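Local coordinates for protein nigritoxine (Vibrio nigripulchritudo, PDB 5M41) that acts as a bacterial toxin against crustaceans and insects and has a fold described as new, at residues 39-44 / 179-184; 205-210 / 256-261; 667-672 / 744-749; 673-678 / 697-702. All coordinates share one frame; numbering follows the deposited sequence.

Contact 1: residues 39-44 / 179-184; sequences NLYQFA and KILVER
Y41 and L181 mark the place where two long helices, 34-54 and 177-191, come nearest within these segments, their CA atoms 7.3 Å apart. Both segments are helical throughout. This is a buried helix-helix contact of the N-terminal part of the toxin, and one aromatic ring carries nearly all of it. Y41 points its CB toward helix 177-191 and lays one ring face on L181: the L181 CB stands 4.0 Å from the Y41 ring centroid and only 11° off the normal, a CH-pi contact almost over the centre. The leucine's CG turns away from its carbonyl carbon, chi1 -73°, and one branch, L181 CD1, still reaches Y41 CD1. V182, next along the helix, brings its CG2 obliquely to the same ring, 3.7 Å from Y41 CD2. The ring is thus met by two successive residues, on CB of one and a methyl of the other. Farther along, helix 177-191 carries V189, which with E192 and D195 makes up the magnesium site.

The polar end of Y41 is well provided for. Its hydroxyl bonds to OD1 of N85, which fixes the far end of the ring. A single water also ties the tyrosine to the facing backbone, donating to Y41 OH over 3.0 Å and to the carbonyl oxygen of L181 over 2.8 Å.

Contact 2: residues 205-210 / 256-261; sequences DVLPRS and KYFDLL
Y257 OH donates a short hydrogen bond to S210 OG, 2.6 Å long, and this is the polar heart of the contact. The serine oxygen lies at the edge of the tyrosine ring, in its plane. Beside it the contact turns greasy: F258 presents its far corner, and the F258 CZ is met by both methyls of L207, CD2 at 3.7 Å and CD1 at 4.0 Å, with L207 lying nearly perpendicular to F258. The short segments of the helices themselves stand well apart, with axes 11.2 Å at closest and inclined by 66°, so the two aromatic side chains of 256-261 do most of the spanning. Y257 does this with CG anti to its own backbone N (chi1 -177°).

One step out, L261 CD1 sits 3.7 Å above one face of the Y257 ring, toward the rim, and the F232 ring meets the tyrosine too. L244 of helix 240-245 packs on L207, while F43 of helix 34-54 touches both S210 and Y257. S210 OG accepts from Y257 OH and probably donates to L40 O, so the two buried hydroxyls form a short chain of hydrogen bonds linking three helices.

Contact 3: residues 667-672 / 744-749; sequences LQDFIT and NAAQKL
T672 and A746 meet where helix 667-676 crosses helix 739-751 in the C-terminal helical part of the toxin. It is a close helix-helix crossing built on a small residue: the axes of the short segments approach to 8.6 Å at 63°, and D669 and A746 come within 5.3 Å, CA to CA.

T672 is the side chain to follow. Its CB, directed toward the other helix, lies 4.1 Å from A746 CB. From there the chain forks. The methyl, CG2, goes anti to the backbone N and into the contact, where it is 3.8 Å from L749 CB and just as near to the A746 carbonyl oxygen. The hydroxyl takes the other branch and turns back on its own helix: OG1 donates to Q668 O, coming from above the carbonyl plane, 40° out of it. That carbonyl also takes the T672 backbone N-H. The threonine thus offers its neighbour the methyl and keeps its hydroxyl on its own helix. L749 and T672 lie alongside each other but point opposite ways, and L749 CD1 comes near the threonine's carbonyl oxygen.

On the other flank, D669 spends its OD2 on a hydrogen bond from S743 OG, which ties the two helices beside the crossing. Between the flanks the A746 methyl fits against the D669 backbone, its CB 3.7 Å from D669 O.

Contact 4: residues 673-678 / 697-702; sequences VVENAP and SMRATA
E675 and R699 reach toward each other from two successive helices, 667-676 and 688-704, which run in roughly opposite directions as a helical hairpin. They form a long salt bridge at the protein surface. E675 comes at R699 almost squarely across its length, and their flat ends are turned sharply too, with the carboxylate and guanidinium planes 75° apart. With that twist the groups do not pair side by side. Instead the single nitrogen R699 NH2 stands before the carboxylate, 3.7 Å from E675 OE1 and equally far from E675 OE2. No hydrogen bond is made at that distance, so the attraction is probably weak and largely electrostatic.

Both chains are stretched out to get there. E675 sends its CG anti to the backbone N (chi1 -171°), whereas R699 starts anti to its carbonyl carbon and runs extended from CG to NE. Beneath the ion pair V674 and M698 also face across the hairpin, but their side chains stay 5.2 Å or more from the facing segment. M698 packs instead on F670 and I671 of the first helix, and on V583 of strand 583-589, so helix 688-704 touches both that helix and the sheet.

On helix 688-704 itself, S697 O, two residues before R699, takes two bonds from T701, whose backbone N and OG1 arrive from opposite faces of the carbonyl plane, OG1 at 2.9 Å.

In the fold
The four contacts form two pairs on opposite sides of the chain's centre. Contacts 1 and 2, both buried, have centres about 12 Å apart and are joined through helix 34-54, which packs against both helices of contact 2. The centres of contacts 3 and 4 lie about 60 and 56 Å from that of contact 2; these two share helix 667-676, contact 3 using residues 667-672 and contact 4 residues 673-678. The chemistry follows depth. Each of the N-terminal pair centres on a tyrosine whose hydroxyl is hydrogen-bonded in the interior; contact 3, partly buried, relies on small aliphatic groups, and contact 4, at the surface, on opposite charges.

Contact 1: residues 39-44 / 179-184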
loop_
_atom_site.group_PDB
_atom_site.type_symbol
_atom_site.label_atom_id
_atom_site.label_comp_id
_atom_site.label_asym_id
_atom_site.label_seq_id
_atom_site.Cartn_x
_atom_site.Cartn_y
_atom_site.Cartn_z
ATOM N N ASN A 39 -35.602 -3.161 6.341
ATOM C CA ASN A 39 -35.119 -4.392 5.728
ATOM C C ASN A 39 -34.280 -5.187 6.736
ATOM O O ASN A 39 -34.386 -6.405 6.821
ATOM C CB ASN A 39 -34.230 -4.082 4.525
ATOM C CG ASN A 39 -35.008 -3.661 3.286
ATOM O OD1 ASN A 39 -34.407 -3.238 2.302
ATOM N ND2 ASN A 39 -36.305 -3.729 3.335
ATOM N N LEU A 40 -33.405 -4.491 7.457
ATOM C CA LEU A 40 -32.619 -5.145 8.513
ATOM C C LEU A 40 -33.560 -5.860 9.507
ATOM O O LEU A 40 -33.352 -7.050 9.851
ATOM C CB LEU A 40 -31.758 -4.098 9.232
ATOM C CG LEU A 40 -30.722 -4.442 10.291
ATOM C CD1 LEU A 40 -29.799 -3.224 10.522
ATOM C CD2 LEU A 40 -31.406 -4.783 11.613
ATOM N N TYR A 41 -34.557 -5.133 10.015
ATOM C CA TYR A 41 -35.479 -5.767 10.970
ATOM C C TYR A 41 -36.259 -6.907 10.317
ATOM O O TYR A 41 -36.462 -7.969 10.924
ATOM C CB TYR A 41 -36.425 -4.741 11.579
ATOM C CG TYR A 41 -35.936 -4.266 12.953
ATOM C CD1 TYR A 41 -35.972 -5.123 14.052
ATOM C CD2 TYR A 41 -35.411 -2.983 13.136
ATOM C CE1 TYR A 41 -35.520 -4.709 15.304
ATOM C CE2 TYR A 41 -34.967 -2.565 14.391
ATOM C CZ TYR A 41 -35.027 -3.435 15.469
ATOM O OH TYR A 41 -34.610 -3.025 16.734
ATOM N N GLN A 42 -36.650 -6.687 9.057
ATOM C CA GLN A 42 -37.417 -7.661 8.317
ATOM C C GLN A 42 -36.653 -8.976 8.217
ATOM O O GLN A 42 -37.244 -10.039 8.418
ATOM C CB GLN A 42 -37.734 -7.124 6.930
ATOM C CG GLN A 42 -38.558 -8.046 6.076
ATOM C CD GLN A 42 -40.005 -7.665 6.118
ATOM O OE1 GLN A 42 -40.543 -7.318 7.175
ATOM N NE2 GLN A 42 -40.655 -7.719 4.966
ATOM N N PHE A 43 -35.354 -8.906 7.891
ATOM C CA PHE A 43 -34.526 -10.116 7.802
ATOM C C PHE A 43 -34.344 -10.814 9.148
ATOM O O PHE A 43 -34.339 -12.044 9.197
ATOM C CB PHE A 43 -33.151 -9.820 7.196
ATOM C CG PHE A 43 -33.165 -9.622 5.695
ATOM C CD1 PHE A 43 -33.741 -10.578 4.849
ATOM C CD2 PHE A 43 -32.537 -8.507 5.119
ATOM C CE1 PHE A 43 -33.743 -10.416 3.460
ATOM C CE2 PHE A 43 -32.523 -8.345 3.730
ATOM C CZ PHE A 43 -33.133 -9.294 2.899
ATOM N N ALA A 44 -34.162 -10.030 10.228
ATOM C CA ALA A 44 -34.164 -10.577 11.590
ATOM C C ALA A 44 -35.454 -11.362 11.912
ATOM O O ALA A 44 -35.402 -12.477 12.464
ATOM C CB ALA A 44 -33.945 -9.476 12.626
ATOM N N LYS A 179 -41.495 -1.736 10.106
ATOM C CA LYS A 179 -41.536 -0.279 10.180
ATOM C C LYS A 179 -41.734 0.142 11.644
ATOM O O LYS A 179 -41.044 1.031 12.137
ATOM C CB LYS A 179 -42.696 0.249 9.322
ATOM C CG LYS A 179 -42.927 1.763 9.366
ATOM C CD LYS A 179 -43.636 2.223 8.078
ATOM C CE LYS A 179 -43.464 3.711 7.779
ATOM N NZ LYS A 179 -44.001 4.571 8.867
ATOM N N ILE A 180 -42.693 -0.490 12.319
ATOM C CA ILE A 180 -43.018 -0.134 13.704
ATOM C C ILE A 180 -41.809 -0.393 14.593
ATOM O O ILE A 180 -41.548 0.381 15.505
ATOM C CB ILE A 180 -44.277 -0.879 14.265
ATOM C CG1 ILE A 180 -45.560 -0.631 13.432
ATOM C CG2 ILE A 180 -44.564 -0.509 15.739
ATOM C CD1 ILE A 180 -45.812 0.809 13.069
ATOM N N LEU A 181 -41.098 -1.496 14.357
ATOM C CA LEU A 181 -39.887 -1.813 15.155
ATOM C C LEU A 181 -38.784 -0.781 14.988
ATOM O O LEU A 181 -38.121 -0.404 15.962
ATOM C CB LEU A 181 -39.349 -3.209 14.809
ATOM C CG LEU A 181 -40.187 -4.384 15.335
ATOM C CD1 LEU A 181 -39.923 -5.632 14.500
ATOM C CD2 LEU A 181 -39.903 -4.673 16.804
ATOM N N VAL A 182 -38.577 -0.343 13.757
ATOM C CA VAL A 182 -37.618 0.750 13.473
ATOM C C VAL A 182 -38.036 2.006 14.221
ATOM O O VAL A 182 -37.199 2.647 14.882
ATOM C CB VAL A 182 -37.518 1.032 11.958
ATOM C CG1 VAL A 182 -36.829 2.383 11.664
ATOM C CG2 VAL A 182 -36.770 -0.121 11.282
ATOM N N GLU A 183 -39.329 2.342 14.156
ATOM C CA GLU A 183 -39.784 3.577 14.813
ATOM C C GLU A 183 -39.689 3.423 16.331
ATOM O O GLU A 183 -39.401 4.379 17.016
ATOM C CB GLU A 183 -41.217 3.960 14.363
ATOM C CG GLU A 183 -41.247 4.507 12.932
ATOM C CD GLU A 183 -42.595 4.355 12.215
ATOM O OE1 GLU A 183 -43.414 3.473 12.555
ATOM O OE2 GLU A 183 -42.816 5.098 11.243
ATOM N N ARG A 184 -39.940 2.222 16.849
ATOM C CA ARG A 184 -39.780 1.979 18.295
ATOM C C ARG A 184 -38.332 2.156 18.768
ATOM O O ARG A 184 -38.081 2.782 19.787
ATOM C CB ARG A 184 -40.358 0.592 18.687
ATOM C CG ARG A 184 -39.951 0.110 20.077
ATOM C CD ARG A 184 -40.480 0.989 21.207
ATOM N NE ARG A 184 -39.716 0.725 22.413
ATOM C CZ ARG A 184 -40.031 1.148 23.627
ATOM N NH1 ARG A 184 -41.108 1.903 23.831
ATOM N NH2 ARG A 184 -39.232 0.834 24.639
HETATM O O HOH W 1 -37.282 -2.293 17.784
#

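Contact 2: residues 205-210 / 256-261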
loop_
_atom_site.group_PDB
_atom_site.type_symbol
_atom_site.label_atom_id
_atom_site.label_comp_id
_atom_site.label_asym_id
_atom_site.label_seq_id
_atom_site.Cartn_x
_atom_site.Cartn_y
_atom_site.Cartn_z
ATOM N N ASP A 205 -27.822 -8.749 19.371
ATOM C CA ASP A 205 -28.239 -10.045 18.843
ATOM C C ASP A 205 -29.174 -9.932 17.642
ATOM O O ASP A 205 -29.356 -10.898 16.938
ATOM C CB ASP A 205 -28.856 -10.904 19.938
ATOM C CG ASP A 205 -27.791 -11.639 20.762
ATOM O OD1 ASP A 205 -27.428 -12.757 20.362
ATOM O OD2 ASP A 205 -27.334 -11.111 21.808
ATOM N N VAL A 206 -29.752 -8.749 17.412
ATOM C CA VAL A 206 -30.602 -8.510 16.230
ATOM C C VAL A 206 -29.780 -8.595 14.944
ATOM O O VAL A 206 -30.207 -9.182 13.949
ATOM C CB VAL A 206 -31.297 -7.114 16.276
ATOM C CG1 VAL A 206 -32.100 -6.869 14.998
ATOM C CG2 VAL A 206 -32.218 -6.990 17.492
ATOM N N LEU A 207 -28.596 -8.000 14.963
ATOM C CA LEU A 207 -27.778 -7.901 13.747
ATOM C C LEU A 207 -27.383 -9.255 13.146
ATOM O O LEU A 207 -27.608 -9.478 11.953
ATOM C CB LEU A 207 -26.549 -7.021 14.010
ATOM C CG LEU A 207 -26.891 -5.541 14.218
ATOM C CD1 LEU A 207 -25.703 -4.751 14.816
ATOM C CD2 LEU A 207 -27.352 -4.976 12.876
ATOM N N PRO A 208 -26.793 -10.176 13.962
ATOM C CA PRO A 208 -26.484 -11.508 13.429
ATOM C C PRO A 208 -27.723 -12.269 12.952
ATOM O O PRO A 208 -27.640 -13.024 11.991
ATOM C CB PRO A 208 -25.854 -12.253 14.641
ATOM C CG PRO A 208 -26.166 -11.435 15.857
ATOM C CD PRO A 208 -26.333 -10.021 15.356
ATOM N N ARG A 209 -28.866 -12.082 13.606
ATOM C CA ARG A 209 -30.103 -12.687 13.087
ATOM C C ARG A 209 -30.524 -12.059 11.791
ATOM O O ARG A 209 -31.009 -12.752 10.891
ATOM C CB ARG A 209 -31.256 -12.622 14.096
ATOM C CG ARG A 209 -30.928 -13.386 15.370
ATOM C CD ARG A 209 -32.140 -13.573 16.276
ATOM N NE ARG A 209 -31.801 -14.583 17.259
ATOM C CZ ARG A 209 -31.677 -14.365 18.553
ATOM N NH1 ARG A 209 -31.894 -13.147 19.082
ATOM N NH2 ARG A 209 -31.333 -15.374 19.324
ATOM N N SER A 210 -30.359 -10.744 11.690
ATOM C CA SER A 210 -30.676 -10.056 10.442
ATOM C C SER A 210 -29.764 -10.620 9.338
ATOM O O SER A 210 -30.236 -11.016 8.288
ATOM C CB SER A 210 -30.528 -8.538 10.609
ATOM O OG SER A 210 -30.898 -7.870 9.400
ATOM N N LYS A 256 -19.381 -6.022 6.415
ATOM C CA LYS A 256 -19.839 -6.496 5.087
ATOM C C LYS A 256 -21.379 -6.480 5.009
ATOM O O LYS A 256 -21.955 -6.050 4.017
ATOM C CB LYS A 256 -19.281 -7.885 4.754
ATOM C CG LYS A 256 -19.663 -8.383 3.350
ATOM C CD LYS A 256 -19.095 -9.772 3.009
ATOM C CE LYS A 256 -19.724 -10.846 3.888
ATOM N NZ LYS A 256 -18.930 -12.104 3.940
ATOM N N TYR A 257 -22.049 -6.899 6.075
ATOM C CA TYR A 257 -23.515 -6.903 6.068
ATOM C C TYR A 257 -24.081 -5.466 6.004
ATOM O O TYR A 257 -24.972 -5.172 5.200
ATOM C CB TYR A 257 -24.090 -7.665 7.279
ATOM C CG TYR A 257 -25.611 -7.731 7.235
ATOM C CD1 TYR A 257 -26.266 -8.129 6.058
ATOM C CD2 TYR A 257 -26.400 -7.389 8.358
ATOM C CE1 TYR A 257 -27.657 -8.190 5.999
ATOM C CE2 TYR A 257 -27.792 -7.444 8.295
ATOM C CZ TYR A 257 -28.407 -7.849 7.113
ATOM O OH TYR A 257 -29.777 -7.905 7.012
ATOM N N PHE A 258 -23.541 -4.567 6.827
ATOM C CA PHE A 258 -23.957 -3.191 6.734
ATOM C C PHE A 258 -23.726 -2.614 5.342
ATOM O O PHE A 258 -24.588 -1.916 4.829
ATOM C CB PHE A 258 -23.238 -2.342 7.772
ATOM C CG PHE A 258 -23.906 -2.347 9.117
ATOM C CD1 PHE A 258 -25.190 -1.801 9.282
ATOM C CD2 PHE A 258 -23.257 -2.892 10.222
ATOM C CE1 PHE A 258 -25.802 -1.794 10.540
ATOM C CE2 PHE A 258 -23.850 -2.870 11.484
ATOM C CZ PHE A 258 -25.125 -2.316 11.646
ATOM N N ASP A 259 -22.579 -2.921 4.732
ATOM C CA ASP A 259 -22.279 -2.436 3.378
ATOM C C ASP A 259 -23.346 -2.947 2.386
ATOM O O ASP A 259 -23.760 -2.240 1.467
ATOM C CB ASP A 259 -20.912 -2.951 2.904
ATOM C CG ASP A 259 -19.727 -2.289 3.607
ATOM O OD1 ASP A 259 -19.907 -1.289 4.346
ATOM O OD2 ASP A 259 -18.589 -2.818 3.427
ATOM N N LEU A 260 -23.733 -4.210 2.544
ATOM C CA LEU A 260 -24.756 -4.803 1.685
ATOM C C LEU A 260 -26.104 -4.084 1.827
ATOM O O LEU A 260 -26.795 -3.834 0.828
ATOM C CB LEU A 260 -24.906 -6.305 1.986
ATOM C CG LEU A 260 -25.995 -6.981 1.112
ATOM C CD1 LEU A 260 -25.608 -8.382 0.710
ATOM C CD2 LEU A 260 -27.352 -6.994 1.822
ATOM N N LEU A 261 -26.488 -3.786 3.069
ATOM C CA LEU A 261 -27.755 -3.077 3.324
ATOM C C LEU A 261 -27.757 -1.684 2.690
ATOM O O LEU A 261 -28.780 -1.232 2.190
ATOM C CB LEU A 261 -28.047 -2.959 4.819
ATOM C CG LEU A 261 -28.388 -4.260 5.567
ATOM C CD1 LEU A 261 -28.448 -4.005 7.066
ATOM C CD2 LEU A 261 -29.733 -4.802 5.087
#

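Contact 3: residues 667-672 / 744-749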
loop_
_atom_site.group_PDB
_atom_site.type_symbol
_atom_site.label_atom_id
_atom_site.label_comp_id
_atom_site.label_asym_id
_atom_site.label_seq_id
_atom_site.Cartn_x
_atom_site.Cartn_y
_atom_site.Cartn_z
ATOM N N LEU A 667 23.498 18.518 -24.262
ATOM C CA LEU A 667 23.087 17.524 -23.273
ATOM C C LEU A 667 21.778 17.947 -22.608
ATOM O O LEU A 667 20.942 17.102 -22.303
ATOM C CB LEU A 667 24.172 17.319 -22.202
ATOM C CG LEU A 667 23.861 16.262 -21.132
ATOM C CD1 LEU A 667 23.769 14.852 -21.714
ATOM C CD2 LEU A 667 24.908 16.281 -20.032
ATOM N N GLN A 668 21.616 19.244 -22.365
ATOM C CA GLN A 668 20.346 19.759 -21.841
ATOM C C GLN A 668 19.134 19.413 -22.733
ATOM O O GLN A 668 18.094 18.985 -22.221
ATOM C CB GLN A 668 20.415 21.269 -21.624
ATOM C CG GLN A 668 19.358 21.745 -20.643
ATOM C CD GLN A 668 19.276 23.251 -20.542
ATOM O OE1 GLN A 668 19.331 23.800 -19.439
ATOM N NE2 GLN A 668 19.137 23.933 -21.686
ATOM N N ASP A 669 19.258 19.583 -24.052
ATOM C CA ASP A 669 18.161 19.183 -24.948
ATOM C C ASP A 669 17.823 17.708 -24.727
ATOM O O ASP A 669 16.650 17.342 -24.652
ATOM C CB ASP A 669 18.529 19.366 -26.416
ATOM C CG ASP A 669 18.695 20.823 -26.828
ATOM O OD1 ASP A 669 18.178 21.747 -26.153
ATOM O OD2 ASP A 669 19.377 21.019 -27.855
ATOM N N PHE A 670 18.864 16.876 -24.627
ATOM C CA PHE A 670 18.726 15.432 -24.431
ATOM C C PHE A 670 18.003 15.132 -23.131
ATOM O O PHE A 670 17.007 14.390 -23.099
ATOM C CB PHE A 670 20.108 14.739 -24.457
ATOM C CG PHE A 670 20.042 13.251 -24.269
ATOM C CD1 PHE A 670 19.628 12.426 -25.309
ATOM C CD2 PHE A 670 20.425 12.667 -23.065
ATOM C CE1 PHE A 670 19.570 11.049 -25.150
ATOM C CE2 PHE A 670 20.374 11.287 -22.894
ATOM C CZ PHE A 670 19.939 10.479 -23.938
ATOM N N ILE A 671 18.477 15.765 -22.068
ATOM C CA ILE A 671 17.929 15.549 -20.734
ATOM C C ILE A 671 16.467 15.984 -20.666
ATOM O O ILE A 671 15.617 15.260 -20.130
ATOM C CB ILE A 671 18.804 16.241 -19.657
ATOM C CG1 ILE A 671 20.133 15.476 -19.485
ATOM C CG2 ILE A 671 18.059 16.378 -18.330
ATOM C CD1 ILE A 671 21.087 16.099 -18.466
ATOM N N THR A 672 16.164 17.150 -21.236
ATOM C CA THR A 672 14.778 17.661 -21.235
ATOM C C THR A 672 13.815 16.637 -21.852
ATOM O O THR A 672 12.783 16.337 -21.288
ATOM C CB THR A 672 14.679 19.002 -21.980
ATOM O OG1 THR A 672 15.535 19.957 -21.334
ATOM C CG2 THR A 672 13.224 19.534 -21.993
ATOM N N ASN A 744 14.115 21.277 -31.072
ATOM C CA ASN A 744 12.791 21.904 -31.033
ATOM C C ASN A 744 11.835 21.199 -30.074
ATOM O O ASN A 744 11.103 21.868 -29.354
ATOM C CB ASN A 744 12.202 22.063 -32.439
ATOM C CG ASN A 744 13.102 22.892 -33.339
ATOM O OD1 ASN A 744 13.905 23.698 -32.859
ATOM N ND2 ASN A 744 13.003 22.678 -34.640
ATOM N N ALA A 745 11.883 19.866 -30.019
ATOM C CA ALA A 745 11.043 19.115 -29.073
ATOM C C ALA A 745 11.364 19.522 -27.637
ATOM O O ALA A 745 10.453 19.731 -26.819
ATOM C CB ALA A 745 11.218 17.616 -29.264
ATOM N N ALA A 746 12.657 19.650 -27.337
ATOM C CA ALA A 746 13.083 20.159 -26.039
ATOM C C ALA A 746 12.557 21.580 -25.795
ATOM O O ALA A 746 12.009 21.878 -24.729
ATOM C CB ALA A 746 14.610 20.100 -25.914
ATOM N N GLN A 747 12.740 22.449 -26.780
ATOM C CA GLN A 747 12.188 23.809 -26.727
ATOM C C GLN A 747 10.684 23.847 -26.427
ATOM O O GLN A 747 10.255 24.591 -25.550
ATOM C CB GLN A 747 12.500 24.603 -28.008
ATOM C CG GLN A 747 12.327 26.114 -27.840
ATOM C CD GLN A 747 13.135 26.667 -26.663
ATOM O OE1 GLN A 747 14.346 26.447 -26.571
ATOM N NE2 GLN A 747 12.461 27.370 -25.743
ATOM N N LYS A 748 9.901 23.043 -27.145
ATOM C CA LYS A 748 8.467 22.899 -26.881
ATOM C C LYS A 748 8.183 22.495 -25.449
ATOM O O LYS A 748 7.187 22.940 -24.878
ATOM C CB LYS A 748 7.825 21.866 -27.807
ATOM C CG LYS A 748 7.367 22.420 -29.145
ATOM C CD LYS A 748 6.970 21.297 -30.084
ATOM C CE LYS A 748 6.689 21.846 -31.473
ATOM N NZ LYS A 748 6.253 20.777 -32.410
ATOM N N LEU A 749 9.041 21.651 -24.865
ATOM C CA LEU A 749 8.816 21.220 -23.488
ATOM C C LEU A 749 9.059 22.316 -22.446
ATOM O O LEU A 749 8.380 22.343 -21.434
ATOM C CB LEU A 749 9.637 19.978 -23.158
ATOM C CG LEU A 749 9.069 18.729 -23.813
ATOM C CD1 LEU A 749 10.104 17.625 -23.769
ATOM C CD2 LEU A 749 7.765 18.330 -23.152
#

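Contact 4: residues 673-678 / 697-702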
loop_
_atom_site.group_PDB
_atom_site.type_symbol
_atom_site.label_atom_id
_atom_site.label_comp_id
_atom_site.label_asym_id
_atom_site.label_seq_id
_atom_site.Cartn_x
_atom_site.Cartn_y
_atom_site.Cartn_z
ATOM N N VAL A 673 14.173 16.068 -22.995
ATOM C CA VAL A 673 13.299 15.085 -23.629
ATOM C C VAL A 673 13.230 13.800 -22.785
ATOM O O VAL A 673 12.142 13.281 -22.503
ATOM C CB VAL A 673 13.682 14.851 -25.111
ATOM C CG1 VAL A 673 12.948 13.655 -25.698
ATOM C CG2 VAL A 673 13.325 16.093 -25.929
ATOM N N VAL A 674 14.380 13.325 -22.314
ATOM C CA VAL A 674 14.428 12.072 -21.567
ATOM C C VAL A 674 13.545 12.147 -20.319
ATOM O O VAL A 674 12.779 11.220 -20.027
ATOM C CB VAL A 674 15.888 11.715 -21.177
ATOM C CG1 VAL A 674 15.911 10.681 -20.055
ATOM C CG2 VAL A 674 16.633 11.201 -22.398
ATOM N N GLU A 675 13.693 13.253 -19.591
ATOM C CA GLU A 675 12.948 13.554 -18.388
ATOM C C GLU A 675 11.426 13.577 -18.633
ATOM O O GLU A 675 10.663 13.060 -17.840
ATOM C CB GLU A 675 13.395 14.917 -17.874
ATOM C CG GLU A 675 12.876 15.296 -16.504
ATOM C CD GLU A 675 13.467 16.610 -16.012
ATOM O OE1 GLU A 675 13.718 17.500 -16.864
ATOM O OE2 GLU A 675 13.683 16.757 -14.778
ATOM N N ASN A 676 11.004 14.168 -19.742
ATOM C CA ASN A 676 9.595 14.148 -20.116
ATOM C C ASN A 676 9.071 12.777 -20.562
ATOM O O ASN A 676 7.874 12.552 -20.512
ATOM C CB ASN A 676 9.298 15.170 -21.202
ATOM C CG ASN A 676 7.811 15.219 -21.564
ATOM O OD1 ASN A 676 6.969 15.642 -20.755
ATOM N ND2 ASN A 676 7.481 14.769 -22.772
ATOM N N ALA A 677 9.946 11.870 -21.008
ATOM C CA ALA A 677 9.482 10.522 -21.414
ATOM C C ALA A 677 8.244 10.570 -22.369
ATOM O O ALA A 677 7.220 9.954 -22.084
ATOM C CB ALA A 677 9.143 9.703 -20.166
ATOM N N PRO A 678 8.326 11.323 -23.473
ATOM C CA PRO A 678 7.129 11.435 -24.322
ATOM C C PRO A 678 6.937 10.222 -25.214
ATOM O O PRO A 678 7.842 9.369 -25.341
ATOM C CB PRO A 678 7.441 12.642 -25.199
ATOM C CG PRO A 678 8.940 12.598 -25.329
ATOM C CD PRO A 678 9.451 12.118 -23.991
ATOM N N SER A 697 22.000 11.415 -12.421
ATOM C CA SER A 697 23.313 10.866 -12.836
ATOM C C SER A 697 23.916 11.715 -13.930
ATOM O O SER A 697 25.098 12.049 -13.891
ATOM C CB SER A 697 23.192 9.454 -13.397
ATOM O OG SER A 697 23.008 8.508 -12.378
ATOM N N MET A 698 23.099 12.049 -14.923
ATOM C CA MET A 698 23.591 12.831 -16.048
ATOM C C MET A 698 24.072 14.220 -15.641
ATOM O O MET A 698 25.152 14.647 -16.051
ATOM C CB MET A 698 22.533 12.889 -17.133
ATOM C CG MET A 698 22.305 11.501 -17.703
ATOM S SD MET A 698 20.992 11.555 -18.926
ATOM C CE MET A 698 20.990 9.849 -19.443
ATOM N N ARG A 699 23.275 14.887 -14.817
ATOM C CA ARG A 699 23.593 16.216 -14.299
ATOM C C ARG A 699 24.837 16.216 -13.395
ATOM O O ARG A 699 25.713 17.078 -13.533
ATOM C CB ARG A 699 22.377 16.794 -13.558
ATOM C CG ARG A 699 21.280 17.279 -14.494
ATOM C CD ARG A 699 20.025 17.698 -13.735
ATOM N NE ARG A 699 18.976 18.129 -14.661
ATOM C CZ ARG A 699 17.676 18.218 -14.361
ATOM N NH1 ARG A 699 17.248 17.884 -13.152
ATOM N NH2 ARG A 699 16.804 18.646 -15.274
ATOM N N ALA A 700 24.927 15.245 -12.489
ATOM C CA ALA A 700 26.119 15.098 -11.637
ATOM C C ALA A 700 27.394 14.859 -12.474
ATOM O O ALA A 700 28.457 15.399 -12.156
ATOM C CB ALA A 700 25.928 13.989 -10.596
ATOM N N THR A 701 27.274 14.074 -13.548
ATOM C CA THR A 701 28.411 13.741 -14.400
ATOM C C THR A 701 28.871 14.976 -15.168
ATOM O O THR A 701 30.060 15.264 -15.196
ATOM C CB THR A 701 28.090 12.544 -15.315
ATOM O OG1 THR A 701 27.836 11.387 -14.504
ATOM C CG2 THR A 701 29.232 12.224 -16.260
ATOM N N ALA A 702 27.924 15.730 -15.742
ATOM C CA ALA A 702 28.229 17.013 -16.407
ATOM C C ALA A 702 28.956 17.962 -15.455
ATOM O O ALA A 702 29.973 18.568 -15.810
ATOM C CB ALA A 702 26.954 17.672 -16.925
#